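Local coordinates for protein SnoaL-like polyketide cyclase (Agrobacterium tumefaciens str. C58, PDB 3EHC) that is of unknown function but belongs to the SnoaL-like polyketide cyclase family of the NTF2 clan, at residues I55-F60 against G93-F98; P82-I85 against V91-R94. One frame throughout, in Å; residues are numbered along the deposited sequence.

Both interactions lie toward one end of the curved sheet of the NTF2-like fold and share Gly93 and Arg94, their centres about 9 Å apart. Interaction 1 is a surface contact of two charged side chains, joining the loop after helix 40-54 to the residue just ahead of strand 96-107. Interaction 2 ties together the two halves of the excursion that links strand 71-80 to strand 96-107, mostly through backbone hydrogen bonds, with Pro82 and Val91 buried and most of the other residues exposed. The two meet through apolar carbons: Ile55 CG1 lies 3.9 Å from Pro82 CA, and Val96 CG2 is 3.9 Å from Pro82 CD.

Interaction 1 (I55-F60 against G93-F98)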
loop_
_atom_site.group_PDB
_atom_site.type_symbol
_atom_site.label_atom_id
_atom_site.label_comp_id
_atom_site.label_asym_id
_atom_site.label_seq_id
_atom_site.Cartn_x
_atom_site.Cartn_y
_atom_site.Cartn_z
ATOM N N ILE B 55 -5.674 13.857 -14.488
ATOM C CA ILE B 55 -5.675 12.568 -15.229
ATOM C C ILE B 55 -7.102 12.322 -15.757
ATOM O O ILE B 55 -7.884 11.592 -15.129
ATOM C CB ILE B 55 -5.208 11.332 -14.366
ATOM C CG1 ILE B 55 -3.918 11.622 -13.597
ATOM C CG2 ILE B 55 -5.038 10.069 -15.253
ATOM C CD1 ILE B 55 -3.480 10.518 -12.659
ATOM N N PRO B 56 -7.472 12.994 -16.863
ATOM C CA PRO B 56 -8.818 12.888 -17.424
ATOM C C PRO B 56 -9.344 11.462 -17.618
ATOM O O PRO B 56 -10.515 11.220 -17.346
ATOM C CB PRO B 56 -8.698 13.671 -18.754
ATOM C CG PRO B 56 -7.622 14.690 -18.486
ATOM C CD PRO B 56 -6.640 13.974 -17.596
ATOM N N ASP B 57 -8.486 10.532 -18.030
ATOM C CA ASP B 57 -8.900 9.147 -18.285
ATOM C C ASP B 57 -8.786 8.253 -17.041
ATOM O O ASP B 57 -8.807 7.033 -17.160
ATOM C CB ASP B 57 -8.116 8.547 -19.470
ATOM C CG ASP B 57 -6.640 8.355 -19.167
ATOM O OD1 ASP B 57 -6.187 8.746 -18.077
ATOM O OD2 ASP B 57 -5.921 7.784 -20.008
ATOM N N LEU B 58 -8.681 8.859 -15.855
ATOM C CA LEU B 58 -8.535 8.097 -14.599
ATOM C C LEU B 58 -9.739 7.178 -14.451
ATOM O O LEU B 58 -10.864 7.557 -14.762
ATOM C CB LEU B 58 -8.410 9.030 -13.378
ATOM C CG LEU B 58 -8.017 8.420 -12.033
ATOM C CD1 LEU B 58 -6.610 7.826 -12.105
ATOM C CD2 LEU B 58 -8.082 9.492 -11.029
ATOM N N ARG B 59 -9.472 5.969 -13.981
ATOM C CA ARG B 59 -10.482 4.957 -13.733
ATOM C C ARG B 59 -10.010 4.070 -12.563
ATOM O O ARG B 59 -8.853 3.651 -12.506
ATOM C CB ARG B 59 -10.702 4.133 -14.996
ATOM C CG ARG B 59 -11.631 2.971 -14.820
ATOM C CD ARG B 59 -12.042 2.350 -16.134
ATOM N NE ARG B 59 -13.487 2.121 -16.122
ATOM C CZ ARG B 59 -14.100 1.154 -15.444
ATOM N NH1 ARG B 59 -13.406 0.280 -14.722
ATOM N NH2 ARG B 59 -15.421 1.063 -15.493
ATOM N N PHE B 60 -10.933 3.780 -11.656
ATOM C CA PHE B 60 -10.664 3.051 -10.431
ATOM C C PHE B 60 -11.115 1.599 -10.551
ATOM O O PHE B 60 -12.252 1.307 -10.895
ATOM C CB PHE B 60 -11.380 3.736 -9.276
ATOM C CG PHE B 60 -10.825 5.079 -8.933
ATOM C CD1 PHE B 60 -11.266 6.210 -9.597
ATOM C CD2 PHE B 60 -9.869 5.212 -7.941
ATOM C CE1 PHE B 60 -10.760 7.480 -9.273
ATOM C CE2 PHE B 60 -9.349 6.480 -7.604
ATOM C CZ PHE B 60 -9.804 7.615 -8.265
ATOM N N GLY B 93 1.486 13.653 -20.513
ATOM C CA GLY B 93 0.615 13.048 -21.508
ATOM C C GLY B 93 1.003 11.660 -21.934
ATOM O O GLY B 93 0.427 11.099 -22.840
ATOM N N ARG B 94 1.980 11.071 -21.272
ATOM C CA ARG B 94 2.297 9.670 -21.531
ATOM C C ARG B 94 1.440 8.760 -20.650
ATOM O O ARG B 94 1.176 9.044 -19.472
ATOM C CB ARG B 94 3.773 9.388 -21.325
ATOM C CG ARG B 94 4.634 9.839 -22.479
ATOM C CD ARG B 94 6.075 9.778 -22.076
ATOM N NE ARG B 94 6.350 10.815 -21.110
ATOM C CZ ARG B 94 7.511 11.002 -20.507
ATOM N NH1 ARG B 94 8.561 10.238 -20.751
ATOM N NH2 ARG B 94 7.618 12.000 -19.656
ATOM N N ARG B 95 1.042 7.643 -21.239
ATOM C CA ARG B 95 0.308 6.604 -20.531
ATOM C C ARG B 95 1.212 5.804 -19.590
ATOM O O ARG B 95 2.285 5.328 -19.996
ATOM C CB ARG B 95 -0.335 5.634 -21.529
ATOM C CG ARG B 95 -1.046 4.456 -20.855
ATOM C CD ARG B 95 -1.910 3.682 -21.832
ATOM N NE ARG B 95 -3.173 4.407 -21.984
ATOM C CZ ARG B 95 -4.383 3.958 -21.634
ATOM N NH1 ARG B 95 -4.521 2.731 -21.137
ATOM N NH2 ARG B 95 -5.480 4.719 -21.820
ATOM N N VAL B 96 0.782 5.642 -18.339
ATOM C CA VAL B 96 1.603 4.986 -17.331
ATOM C C VAL B 96 0.715 4.082 -16.502
ATOM O O VAL B 96 -0.473 4.312 -16.388
ATOM C CB VAL B 96 2.368 6.013 -16.420
ATOM C CG1 VAL B 96 3.536 6.751 -17.203
ATOM C CG2 VAL B 96 1.399 7.006 -15.784
ATOM N N GLN B 97 1.298 3.007 -15.979
ATOM C CA GLN B 97 0.606 2.071 -15.118
ATOM C C GLN B 97 1.263 2.087 -13.731
ATOM O O GLN B 97 2.482 2.032 -13.602
ATOM C CB GLN B 97 0.627 0.643 -15.661
ATOM C CG GLN B 97 -0.097 0.440 -16.971
ATOM C CD GLN B 97 0.763 0.876 -18.119
ATOM O OE1 GLN B 97 1.956 0.639 -18.097
ATOM N NE2 GLN B 97 0.174 1.547 -19.111
ATOM N N PHE B 98 0.450 2.193 -12.706
ATOM C CA PHE B 98 0.951 2.159 -11.347
ATOM C C PHE B 98 -0.160 1.745 -10.411
ATOM O O PHE B 98 -1.335 1.894 -10.720
ATOM C CB PHE B 98 1.461 3.540 -10.929
ATOM C CG PHE B 98 0.428 4.624 -11.029
ATOM C CD1 PHE B 98 0.226 5.293 -12.216
ATOM C CD2 PHE B 98 -0.326 4.984 -9.935
ATOM C CE1 PHE B 98 -0.725 6.267 -12.321
ATOM C CE2 PHE B 98 -1.267 5.972 -10.038
ATOM C CZ PHE B 98 -1.471 6.617 -11.234
#
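Asp57 and Arg95 reach each other through different first torsions: the Asp57 carboxylate is held between its own backbone N and carbonyl carbon (chi1 68°), whereas the Arg95 chain leaves with CG trans to N (chi1 176°) and then bends at chi3, turning the guanidinium toward the acid. In this NTF2-like fold the pair bridges the loop after helix 40-54 and the residues leading into strand 96-107. Their backbones stay well separated, with 9.8 Å between Asp57 CA and Arg95 CA, so the arginine and the aspartate side chain each cover part of the gap. The carboxylate and guanidinium planes stand almost perpendicular, 88° apart, and the acid oxygen lies well out of the guanidinium plane. The salt bridge is therefore purely electrostatic, with no N-H aimed at the acid. Each group has a stronger partner elsewhere: Asp57 OD2 is hydrogen-bonded to Thr81 OG1, and Arg95 NH1 forms a salt bridge with Asp79. Asp57 itself sits in a type I turn from Ile55 to Leu58, closed by a 2.9 Å hydrogen bond from Leu58 N to Ile55 O. Across the segments, the acid approaches through a single oxygen, Asp57 OD2, 3.6 Å from Arg95 NH2.

Interaction 2 (P82-I85 against V91-R94); sequences PKSI and VNGR
Val91 to Arg94 form a type I' beta turn whose two central residues, Asn92 and Gly93, both have positive phi and offer their amides to the carbonyls of the 82-85 loop. The two segments flank the short antiparallel hairpin of strands 85-86 and 89-90, and so close the base of this projection from the main sheet of the NTF2-like fold. Asn92 N donates to Ser84 O at 2.9 Å in a nearly straight bond, 173° at the hydrogen. Gly93 N reaches Pro82 O at 2.8 Å, lying in the carbonyl plane but in a less straight bond (139° at the hydrogen). Between these bonds, Lys83 O receives a CA-H...O contact from Asn92 CA.

On the buried side, the Pro82 ring and the Val91 side chain pack at an angle to each other. Val91 CG1, trans to its backbone N (chi1 178°), sets its methyl against the CB, CG and CD atoms of Pro82, coming closest to Pro82 CD at 3.7 Å. Ile123 and Leu127 of helix 120-127 also pack on Val91, while Ile55 lies against Pro82, so the base of the projection joins the body of the domain here. The amide oxygen of Asn92 turns back over the Ser84 backbone, with Asn92 OD1 3.6 Å from Ser84 CA.

Arg94 folds back on its own turn. Its guanidinium meets Val91 O side-on, with the oxygen close to the guanidinium plane, and the Arg94 backbone amide donates to the same atom. Three N-H groups thus converge on one carbonyl oxygen and brace the turn: Arg94 NE lies 3.0 Å from Val91 O, somewhat tilted from the carbonyl plane, while NH2 approaches from above that plane.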
loop_
_atom_site.group_PDB
_atom_site.type_symbol
_atom_site.label_atom_id
_atom_site.label_comp_id
_atom_site.label_asym_id
_atom_site.label_seq_id
_atom_site.Cartn_x
_atom_site.Cartn_y
_atom_site.Cartn_z
ATOM N N PRO B 82 -1.738 11.051 -17.272
ATOM C CA PRO B 82 -1.607 12.357 -16.617
ATOM C C PRO B 82 -1.226 13.386 -17.650
ATOM O O PRO B 82 -0.318 13.131 -18.426
ATOM C CB PRO B 82 -0.483 12.127 -15.617
ATOM C CG PRO B 82 -0.453 10.677 -15.387
ATOM C CD PRO B 82 -0.811 10.063 -16.704
ATOM N N LYS B 83 -1.927 14.519 -17.665
ATOM C CA LYS B 83 -1.692 15.598 -18.621
ATOM C C LYS B 83 -0.307 16.214 -18.537
ATOM O O LYS B 83 0.260 16.617 -19.558
ATOM C CB LYS B 83 -2.690 16.711 -18.384
ATOM C CG LYS B 83 -3.995 16.462 -18.999
ATOM C CD LYS B 83 -4.855 17.721 -18.973
ATOM C CE LYS B 83 -5.588 17.925 -20.327
ATOM N NZ LYS B 83 -6.828 18.759 -20.194
ATOM N N SER B 84 0.203 16.303 -17.317
ATOM C CA SER B 84 1.295 17.179 -17.017
ATOM C C SER B 84 2.169 16.581 -15.895
ATOM O O SER B 84 2.672 15.463 -16.040
ATOM C CB SER B 84 0.680 18.536 -16.689
ATOM O OG SER B 84 1.663 19.515 -16.748
ATOM N N ILE B 85 2.372 17.324 -14.809
ATOM C CA ILE B 85 3.168 16.872 -13.677
ATOM C C ILE B 85 2.302 15.984 -12.835
ATOM O O ILE B 85 1.142 16.301 -12.645
ATOM C CB ILE B 85 3.621 18.060 -12.833
ATOM C CG1 ILE B 85 4.488 18.993 -13.699
ATOM C CG2 ILE B 85 4.361 17.560 -11.609
ATOM C CD1 ILE B 85 4.406 20.470 -13.284
ATOM N N VAL B 91 5.253 13.605 -16.410
ATOM C CA VAL B 91 4.626 12.553 -17.187
ATOM C C VAL B 91 4.158 13.094 -18.546
ATOM O O VAL B 91 4.374 12.473 -19.578
ATOM C CB VAL B 91 3.453 11.898 -16.448
ATOM C CG1 VAL B 91 2.778 10.830 -17.327
ATOM C CG2 VAL B 91 3.965 11.278 -15.156
ATOM N N ASN B 92 3.527 14.264 -18.529
ATOM C CA ASN B 92 3.316 15.043 -19.723
ATOM C C ASN B 92 2.607 14.278 -20.850
ATOM O O ASN B 92 3.075 14.258 -22.001
ATOM C CB ASN B 92 4.660 15.565 -20.275
ATOM C CG ASN B 92 5.193 16.724 -19.504
ATOM O OD1 ASN B 92 4.470 17.362 -18.754
ATOM N ND2 ASN B 92 6.463 17.009 -19.676
ATOM N N GLY B 93 1.486 13.653 -20.513
ATOM C CA GLY B 93 0.615 13.048 -21.508
ATOM C C GLY B 93 1.003 11.660 -21.934
ATOM O O GLY B 93 0.427 11.099 -22.840
ATOM N N ARG B 94 1.980 11.071 -21.272
ATOM C CA ARG B 94 2.297 9.670 -21.531
ATOM C C ARG B 94 1.440 8.760 -20.650
ATOM O O ARG B 94 1.176 9.044 -19.472
ATOM C CB ARG B 94 3.773 9.388 -21.325
ATOM C CG ARG B 94 4.634 9.839 -22.479
ATOM C CD ARG B 94 6.075 9.778 -22.076
ATOM N NE ARG B 94 6.350 10.815 -21.110
ATOM C CZ ARG B 94 7.511 11.002 -20.507
ATOM N NH1 ARG B 94 8.561 10.238 -20.751
ATOM N NH2 ARG B 94 7.618 12.000 -19.656
#